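Local structure of carbohydrate kinase, pfkB family (Enterococcus faecalis, 3KTN) at residues Glu266-Leu271 against Ala303-Val308; Glu236-Thr241 against Ser253-Thr258. The protein probably phosphorylates a sugar acid, 2-keto-3-deoxygluconate, as a magnesium-dependent kinase of the pfkB (ribokinase-like) family. One frame throughout, in Å; residues are numbered along the deposited sequence.

How the contacts relate
Both contacts belong to the far end of the large mixed sheet, where strands 237-245, 250-257 and 262-269 run side by side, each antiparallel to the next. Contact 2 pairs the first two of these strands; contact 1 lays 262-269, the outermost within this chain, against helix 296-310. They lie about 14 Å apart, centre to centre, and they meet where Thr304 CG2 lies 4.1 Å from Ser253 CA. Ser265 ties the two together, its OG bonding both Thr304 OG1 and Gly254 N. The bound magnesium ion is nearer to contact 1, about 9 Å from the side chain of Leu270, against about 12 Å from that of Thr241 in contact 2.

Contact 1: residues Glu266-Leu271 against Ala303-Val308; sequences EKRPLL and ATVNGV
Arg268, on the outermost strand of the large sheet within this chain, lies across one side of helix 296-310 in a contact made of van der Waals touches, from the strand end and the residues after it, and one water bridge. The arginine is used mainly for its aliphatic carbons and the face of its guanidinium. Its CB meets Val308 CG2 at 3.8 Å and its CG meets Thr304 CG2 at 3.6 Å. Bends at chi2 (-83°) and chi3 (-48°) then fold the chain back over Val305. There the guanidinium is laid flat on a methyl group: Val305 CG2 sits above its centre, 3.6 Å from Arg268 CZ, leaving the N-H groups to point around the rim instead of at the helix. Leu329 of helix 322-330 also packs on Arg268.

Thr304 turns only its methyl to the arginine; its hydroxyl bonds Val300 O, one turn back in the helix, and Ser265 OG. Val308 packs against the end of the strand and Leu270, with CG1 3.7 Å from Pro269 O and Leu270 CD1 4.0 Å from Val308 CA. Next to this closest approach of the backbones a water joins them, accepting from Leu271 N at 3.0 Å and donating to Val308 O at 2.8 Å. A second subunit closes on this end, Ile98 of that chain packing on Val308 and its Gly97 on Leu271. Sheet strands covered by helices in this way are the layered alpha/beta core of the ribokinase-like fold, seen here at the sheet's edge within the chain.

Contact 2: residues Glu236-Thr241 against Ser253-Thr258; sequences EWFAGT and SGYLYT
The ring of Tyr255 lies over the backbone of Gly240 on the neighbouring strand. With CG set between its own backbone N and carbonyl carbon (chi1 53°), the tyrosine leans across the strand pair. Gly240 O comes over the middle of the ring and Gly240 C is 3.3 Å from Tyr255 CZ. The hydroxyl reaches past the glycine to bond Gly199 O. Phe238 CE2 meets Tyr255 CE1 and so joins this ring to its neighbours on the same face, where Phe238 and Tyr257 rise side by side, pointing the same way. Tyr257 CD2 sits at the edge of the Phe238 ring, 4.0 Å from Phe238 CD2, and Ile226 of helix 218-233 packs on both residues.

The strands carrying these rings, 237-245 and 250-257, form an antiparallel beta hairpin; over residues 237-241 and 253-257 the axes approach to 4.6 Å with their directions at 170°. Within these segments Phe238-Tyr257 and Gly240-Tyr255 are hydrogen-bonded pairs, two bonds each. The shortest, Tyr257 N to Phe238 O at 2.7 Å, is almost straight; across the Gly240 pair, Tyr255 N reaches Gly240 O at 2.9 Å. Ala239-Leu256 and Thr241-Gly254 are non-hydrogen-bonded pairs.

On the other face the bump is Leu256, packed against the small Ala239 methyl of its partner. CG anti to the backbone N (chi1 173°) carries both methyls to one face of the Trp237 indole: CD1 sits toward the rim, 3.7 Å from Trp237 CD2, while Leu256 CD2 makes a CH-pi contact 4.1 Å from the centroid of the six-membered ring. Thr258 runs alongside Trp237, pointing the same way, its CG2 3.8 Å from Trp237 CD1. Leu296 of helix 296-310 packs on Trp237, Leu256 and Thr258 alike.

Contact 1: residues Glu266-Leu271 against Ala303-Val308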
ATOM      1  N   GLU A 266     -22.569  24.060  24.268  1.00 45.13           N
ATOM      2  CA  GLU A 266     -21.546  23.981  25.302  1.00 47.79           C
ATOM      3  C   GLU A 266     -20.252  23.540  24.622  1.00 46.07           C
ATOM      4  O   GLU A 266     -20.303  22.857  23.602  1.00 45.54           O
ATOM      5  CB  GLU A 266     -21.952  22.969  26.377  1.00 52.57           C
ATOM      6  CG  GLU A 266     -22.340  21.602  25.831  1.00 59.89           C
ATOM      7  CD  GLU A 266     -22.637  20.597  26.934  1.00 65.13           C
ATOM      8  OE1 GLU A 266     -23.513  20.886  27.782  1.00 67.29           O
ATOM      9  OE2 GLU A 266     -21.997  19.519  26.953  1.00 67.17           O
ATOM     10  N   LYS A 267     -19.107  23.945  25.168  1.00 44.70           N
ATOM     11  CA  LYS A 267     -17.813  23.568  24.601  1.00 45.64           C
ATOM     12  C   LYS A 267     -17.703  22.050  24.496  1.00 44.34           C
ATOM     13  O   LYS A 267     -18.001  21.332  25.448  1.00 45.12           O
ATOM     14  CB  LYS A 267     -16.653  24.058  25.473  1.00 46.79           C
ATOM     15  CG  LYS A 267     -16.481  25.557  25.564  1.00 51.20           C
ATOM     16  CD  LYS A 267     -15.156  25.900  26.247  1.00 55.19           C
ATOM     17  CE  LYS A 267     -15.005  25.198  27.605  1.00 57.66           C
ATOM     18  NZ  LYS A 267     -13.668  25.450  28.232  1.00 58.03           N
ATOM     19  N   ARG A 268     -17.263  21.568  23.342  1.00 42.90           N
ATOM     20  CA  ARG A 268     -17.108  20.133  23.123  1.00 41.49           C
ATOM     21  C   ARG A 268     -15.626  19.826  22.961  1.00 38.70           C
ATOM     22  O   ARG A 268     -14.944  20.445  22.132  1.00 36.72           O
ATOM     23  CB  ARG A 268     -17.831  19.704  21.845  1.00 43.53           C
ATOM     24  CG  ARG A 268     -19.282  20.128  21.739  1.00 46.76           C
ATOM     25  CD  ARG A 268     -20.189  19.169  22.465  1.00 49.48           C
ATOM     26  NE  ARG A 268     -19.881  17.791  22.107  1.00 51.83           N
ATOM     27  CZ  ARG A 268     -20.649  16.749  22.411  1.00 53.69           C
ATOM     28  NH1 ARG A 268     -21.784  16.931  23.075  1.00 52.89           N
ATOM     29  NH2 ARG A 268     -20.272  15.523  22.069  1.00 51.94           N
ATOM     30  N   PRO A 269     -15.095  18.885  23.759  1.00 37.42           N
ATOM     31  CA  PRO A 269     -13.670  18.558  23.620  1.00 36.22           C
ATOM     32  C   PRO A 269     -13.437  18.212  22.141  1.00 35.20           C
ATOM     33  O   PRO A 269     -14.248  17.512  21.534  1.00 35.04           O
ATOM     34  CB  PRO A 269     -13.501  17.345  24.535  1.00 36.74           C
ATOM     35  CG  PRO A 269     -14.539  17.581  25.602  1.00 37.96           C
ATOM     36  CD  PRO A 269     -15.732  18.064  24.804  1.00 37.43           C
ATOM     37  N   LEU A 270     -12.348  18.710  21.568  1.00 34.32           N
ATOM     38  CA  LEU A 270     -12.044  18.476  20.160  1.00 33.93           C
ATOM     39  C   LEU A 270     -10.718  17.745  19.951  1.00 34.29           C
ATOM     40  O   LEU A 270      -9.682  18.160  20.475  1.00 35.57           O
ATOM     41  CB  LEU A 270     -12.003  19.816  19.419  1.00 33.06           C
ATOM     42  CG  LEU A 270     -11.669  19.833  17.923  1.00 31.03           C
ATOM     43  CD1 LEU A 270     -12.818  19.260  17.129  1.00 26.93           C
ATOM     44  CD2 LEU A 270     -11.399  21.269  17.488  1.00 31.93           C
ATOM     45  N   LEU A 271     -10.765  16.649  19.197  1.00 32.87           N
ATOM     46  CA  LEU A 271      -9.569  15.869  18.881  1.00 32.76           C
ATOM     47  C   LEU A 271      -9.367  15.974  17.371  1.00 32.55           C
ATOM     48  O   LEU A 271     -10.198  15.532  16.573  1.00 33.91           O
ATOM     49  CB  LEU A 271      -9.734  14.417  19.339  1.00 31.07           C
ATOM     50  CG  LEU A 271      -9.783  14.274  20.869  1.00 34.41           C
ATOM     51  CD1 LEU A 271     -10.020  12.822  21.262  1.00 33.56           C
ATOM     52  CD2 LEU A 271      -8.470  14.778  21.474  1.00 34.38           C
ATOM     53  N   ALA A 303     -25.265  20.166  15.127  1.00 34.49           N
ATOM     54  CA  ALA A 303     -24.229  20.641  14.218  1.00 33.80           C
ATOM     55  C   ALA A 303     -22.822  20.681  14.823  1.00 33.27           C
ATOM     56  O   ALA A 303     -21.842  20.378  14.139  1.00 32.68           O
ATOM     57  CB  ALA A 303     -24.607  22.018  13.685  1.00 31.23           C
ATOM     58  N   THR A 304     -22.722  21.059  16.094  1.00 30.69           N
ATOM     59  CA  THR A 304     -21.428  21.129  16.762  1.00 30.79           C
ATOM     60  C   THR A 304     -20.837  19.725  16.912  1.00 32.54           C
ATOM     61  O   THR A 304     -19.643  19.520  16.676  1.00 31.05           O
ATOM     62  CB  THR A 304     -21.546  21.807  18.153  1.00 32.25           C
ATOM     63  OG1 THR A 304     -22.195  23.077  18.009  1.00 32.45           O
ATOM     64  CG2 THR A 304     -20.165  22.040  18.759  1.00 29.04           C
ATOM     65  N   VAL A 305     -21.671  18.758  17.290  1.00 32.00           N
ATOM     66  CA  VAL A 305     -21.211  17.382  17.428  1.00 32.44           C
ATOM     67  C   VAL A 305     -20.755  16.878  16.052  1.00 32.97           C
ATOM     68  O   VAL A 305     -19.738  16.198  15.934  1.00 31.03           O
ATOM     69  CB  VAL A 305     -22.331  16.467  17.969  1.00 34.96           C
ATOM     70  CG1 VAL A 305     -21.897  15.003  17.909  1.00 32.86           C
ATOM     71  CG2 VAL A 305     -22.655  16.854  19.406  1.00 36.60           C
ATOM     72  N   ASN A 306     -21.505  17.223  15.012  1.00 32.12           N
ATOM     73  CA  ASN A 306     -21.147  16.807  13.665  1.00 31.58           C
ATOM     74  C   ASN A 306     -19.790  17.403  13.303  1.00 31.01           C
ATOM     75  O   ASN A 306     -18.959  16.747  12.677  1.00 30.59           O
ATOM     76  CB  ASN A 306     -22.202  17.272  12.657  1.00 28.49           C
ATOM     77  CG  ASN A 306     -22.131  16.497  11.352  1.00 30.08           C
ATOM     78  OD1 ASN A 306     -22.015  15.274  11.362  1.00 29.02           O
ATOM     79  ND2 ASN A 306     -22.211  17.200  10.227  1.00 27.43           N
ATOM     80  N   GLY A 307     -19.574  18.651  13.709  1.00 31.11           N
ATOM     81  CA  GLY A 307     -18.315  19.323  13.440  1.00 29.27           C
ATOM     82  C   GLY A 307     -17.144  18.643  14.126  1.00 28.71           C
ATOM     83  O   GLY A 307     -16.060  18.530  13.549  1.00 29.71           O
ATOM     84  N   VAL A 308     -17.355  18.197  15.361  1.00 26.81           N
ATOM     85  CA  VAL A 308     -16.311  17.505  16.116  1.00 27.33           C
ATOM     86  C   VAL A 308     -16.006  16.170  15.434  1.00 28.19           C
ATOM     87  O   VAL A 308     -14.844  15.768  15.326  1.00 26.72           O
ATOM     88  CB  VAL A 308     -16.756  17.232  17.575  1.00 28.93           C
ATOM     89  CG1 VAL A 308     -15.695  16.402  18.313  1.00 25.58           C
ATOM     90  CG2 VAL A 308     -16.980  18.555  18.302  1.00 27.05           C
TER
HETATM   91  O   HOH W   1     -12.809  15.588  17.249  1.00 29.97           O

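Contact 2: residues Glu236-Thr241 against Ser253-Thr258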
ATOM      1  N   GLU A 236     -31.940  35.442   7.872  1.00 46.29           N
ATOM      2  CA  GLU A 236     -32.763  34.608   8.737  1.00 44.62           C
ATOM      3  C   GLU A 236     -31.918  33.874   9.785  1.00 45.83           C
ATOM      4  O   GLU A 236     -32.279  33.832  10.966  1.00 45.15           O
ATOM      5  CB  GLU A 236     -33.539  33.601   7.885  1.00 45.29           C
ATOM      6  CG  GLU A 236     -34.462  32.698   8.662  1.00 44.84           C
ATOM      7  CD  GLU A 236     -35.242  31.781   7.756  1.00 47.06           C
ATOM      8  OE1 GLU A 236     -35.048  31.866   6.525  1.00 49.68           O
ATOM      9  OE2 GLU A 236     -36.052  30.976   8.265  1.00 48.05           O
ATOM     10  N   TRP A 237     -30.789  33.310   9.350  1.00 45.25           N
ATOM     11  CA  TRP A 237     -29.886  32.570  10.240  1.00 42.29           C
ATOM     12  C   TRP A 237     -28.423  32.904   9.978  1.00 40.82           C
ATOM     13  O   TRP A 237     -28.003  33.035   8.832  1.00 39.14           O
ATOM     14  CB  TRP A 237     -30.061  31.055  10.051  1.00 45.10           C
ATOM     15  CG  TRP A 237     -31.129  30.394  10.879  1.00 45.28           C
ATOM     16  CD1 TRP A 237     -32.184  30.996  11.493  1.00 47.33           C
ATOM     17  CD2 TRP A 237     -31.277  28.985  11.116  1.00 46.25           C
ATOM     18  NE1 TRP A 237     -32.987  30.053  12.093  1.00 47.46           N
ATOM     19  CE2 TRP A 237     -32.454  28.808  11.874  1.00 47.26           C
ATOM     20  CE3 TRP A 237     -30.533  27.851  10.753  1.00 46.71           C
ATOM     21  CZ2 TRP A 237     -32.906  27.548  12.285  1.00 47.24           C
ATOM     22  CZ3 TRP A 237     -30.982  26.592  11.160  1.00 46.33           C
ATOM     23  CH2 TRP A 237     -32.159  26.454  11.916  1.00 47.46           C
ATOM     24  N   PHE A 238     -27.653  33.051  11.052  1.00 39.03           N
ATOM     25  CA  PHE A 238     -26.222  33.315  10.956  1.00 38.18           C
ATOM     26  C   PHE A 238     -25.590  32.289  11.888  1.00 38.76           C
ATOM     27  O   PHE A 238     -25.943  32.223  13.065  1.00 39.22           O
ATOM     28  CB  PHE A 238     -25.872  34.721  11.444  1.00 36.23           C
ATOM     29  CG  PHE A 238     -24.398  35.035  11.367  1.00 34.55           C
ATOM     30  CD1 PHE A 238     -23.787  35.275  10.140  1.00 34.90           C
ATOM     31  CD2 PHE A 238     -23.617  35.074  12.518  1.00 33.86           C
ATOM     32  CE1 PHE A 238     -22.413  35.553  10.062  1.00 32.24           C
ATOM     33  CE2 PHE A 238     -22.251  35.348  12.451  1.00 32.17           C
ATOM     34  CZ  PHE A 238     -21.649  35.588  11.219  1.00 31.70           C
ATOM     35  N   ALA A 239     -24.669  31.480  11.373  1.00 38.30           N
ATOM     36  CA  ALA A 239     -24.048  30.459  12.212  1.00 36.45           C
ATOM     37  C   ALA A 239     -22.561  30.266  11.952  1.00 35.10           C
ATOM     38  O   ALA A 239     -22.050  30.586  10.880  1.00 35.87           O
ATOM     39  CB  ALA A 239     -24.788  29.137  12.050  1.00 33.35           C
ATOM     40  N   GLY A 240     -21.877  29.741  12.960  1.00 34.64           N
ATOM     41  CA  GLY A 240     -20.452  29.508  12.863  1.00 34.96           C
ATOM     42  C   GLY A 240     -19.968  28.789  14.104  1.00 35.50           C
ATOM     43  O   GLY A 240     -20.769  28.370  14.942  1.00 36.05           O
ATOM     44  N   THR A 241     -18.655  28.644  14.227  1.00 35.37           N
ATOM     45  CA  THR A 241     -18.078  27.960  15.373  1.00 36.30           C
ATOM     46  C   THR A 241     -16.889  28.717  15.918  1.00 35.99           C
ATOM     47  O   THR A 241     -16.250  29.499  15.220  1.00 34.32           O
ATOM     48  CB  THR A 241     -17.571  26.554  15.007  1.00 36.31           C
ATOM     49  OG1 THR A 241     -16.513  26.671  14.049  1.00 34.98           O
ATOM     50  CG2 THR A 241     -18.691  25.708  14.434  1.00 35.01           C
ATOM     51  N   SER A 253     -17.057  24.993  19.722  1.00 35.72           N
ATOM     52  CA  SER A 253     -18.351  25.475  20.168  1.00 38.81           C
ATOM     53  C   SER A 253     -19.079  26.110  18.997  1.00 37.86           C
ATOM     54  O   SER A 253     -18.500  26.896  18.249  1.00 40.89           O
ATOM     55  CB  SER A 253     -18.174  26.499  21.291  1.00 39.58           C
ATOM     56  OG  SER A 253     -19.421  26.791  21.889  1.00 43.98           O
ATOM     57  N   GLY A 254     -20.345  25.763  18.829  1.00 38.37           N
ATOM     58  CA  GLY A 254     -21.099  26.332  17.731  1.00 39.53           C
ATOM     59  C   GLY A 254     -22.109  27.361  18.200  1.00 40.97           C
ATOM     60  O   GLY A 254     -22.614  27.284  19.322  1.00 39.73           O
ATOM     61  N   TYR A 255     -22.390  28.342  17.348  1.00 41.59           N
ATOM     62  CA  TYR A 255     -23.370  29.370  17.679  1.00 41.48           C
ATOM     63  C   TYR A 255     -24.309  29.571  16.504  1.00 42.85           C
ATOM     64  O   TYR A 255     -23.920  29.403  15.344  1.00 42.70           O
ATOM     65  CB  TYR A 255     -22.682  30.689  18.042  1.00 38.92           C
ATOM     66  CG  TYR A 255     -21.693  31.170  17.014  1.00 37.77           C
ATOM     67  CD1 TYR A 255     -22.124  31.704  15.799  1.00 35.14           C
ATOM     68  CD2 TYR A 255     -20.318  31.053  17.237  1.00 35.09           C
ATOM     69  CE1 TYR A 255     -21.215  32.104  14.831  1.00 34.05           C
ATOM     70  CE2 TYR A 255     -19.401  31.450  16.276  1.00 35.73           C
ATOM     71  CZ  TYR A 255     -19.861  31.975  15.075  1.00 35.28           C
ATOM     72  OH  TYR A 255     -18.961  32.365  14.117  1.00 37.23           O
ATOM     73  N   LEU A 256     -25.555  29.913  16.819  1.00 43.76           N
ATOM     74  CA  LEU A 256     -26.586  30.138  15.813  1.00 44.75           C
ATOM     75  C   LEU A 256     -27.413  31.362  16.208  1.00 46.90           C
ATOM     76  O   LEU A 256     -28.056  31.374  17.262  1.00 46.10           O
ATOM     77  CB  LEU A 256     -27.481  28.900  15.712  1.00 41.60           C
ATOM     78  CG  LEU A 256     -28.738  28.939  14.842  1.00 41.88           C
ATOM     79  CD1 LEU A 256     -28.390  29.299  13.404  1.00 38.18           C
ATOM     80  CD2 LEU A 256     -29.415  27.580  14.911  1.00 40.24           C
ATOM     81  N   TYR A 257     -27.388  32.387  15.360  1.00 48.15           N
ATOM     82  CA  TYR A 257     -28.123  33.629  15.615  1.00 50.22           C
ATOM     83  C   TYR A 257     -29.269  33.867  14.641  1.00 51.51           C
ATOM     84  O   TYR A 257     -29.271  33.377  13.509  1.00 50.89           O
ATOM     85  CB  TYR A 257     -27.205  34.850  15.489  1.00 49.37           C
ATOM     86  CG  TYR A 257     -26.114  35.000  16.522  1.00 50.18           C
ATOM     87  CD1 TYR A 257     -26.315  35.762  17.673  1.00 49.30           C
ATOM     88  CD2 TYR A 257     -24.857  34.433  16.317  1.00 50.22           C
ATOM     89  CE1 TYR A 257     -25.283  35.961  18.590  1.00 48.61           C
ATOM     90  CE2 TYR A 257     -23.825  34.623  17.225  1.00 48.77           C
ATOM     91  CZ  TYR A 257     -24.041  35.386  18.356  1.00 49.80           C
ATOM     92  OH  TYR A 257     -23.008  35.576  19.243  1.00 50.74           O
ATOM     93  N   THR A 258     -30.241  34.636  15.110  1.00 53.77           N
ATOM     94  CA  THR A 258     -31.377  35.068  14.308  1.00 53.88           C
ATOM     95  C   THR A 258     -31.344  36.555  14.635  1.00 54.67           C
ATOM     96  O   THR A 258     -30.508  36.990  15.430  1.00 52.31           O
ATOM     97  CB  THR A 258     -32.717  34.487  14.787  1.00 53.34           C
ATOM     98  OG1 THR A 258     -32.985  34.939  16.118  1.00 54.63           O
ATOM     99  CG2 THR A 258     -32.685  32.968  14.758  1.00 53.52           C
TER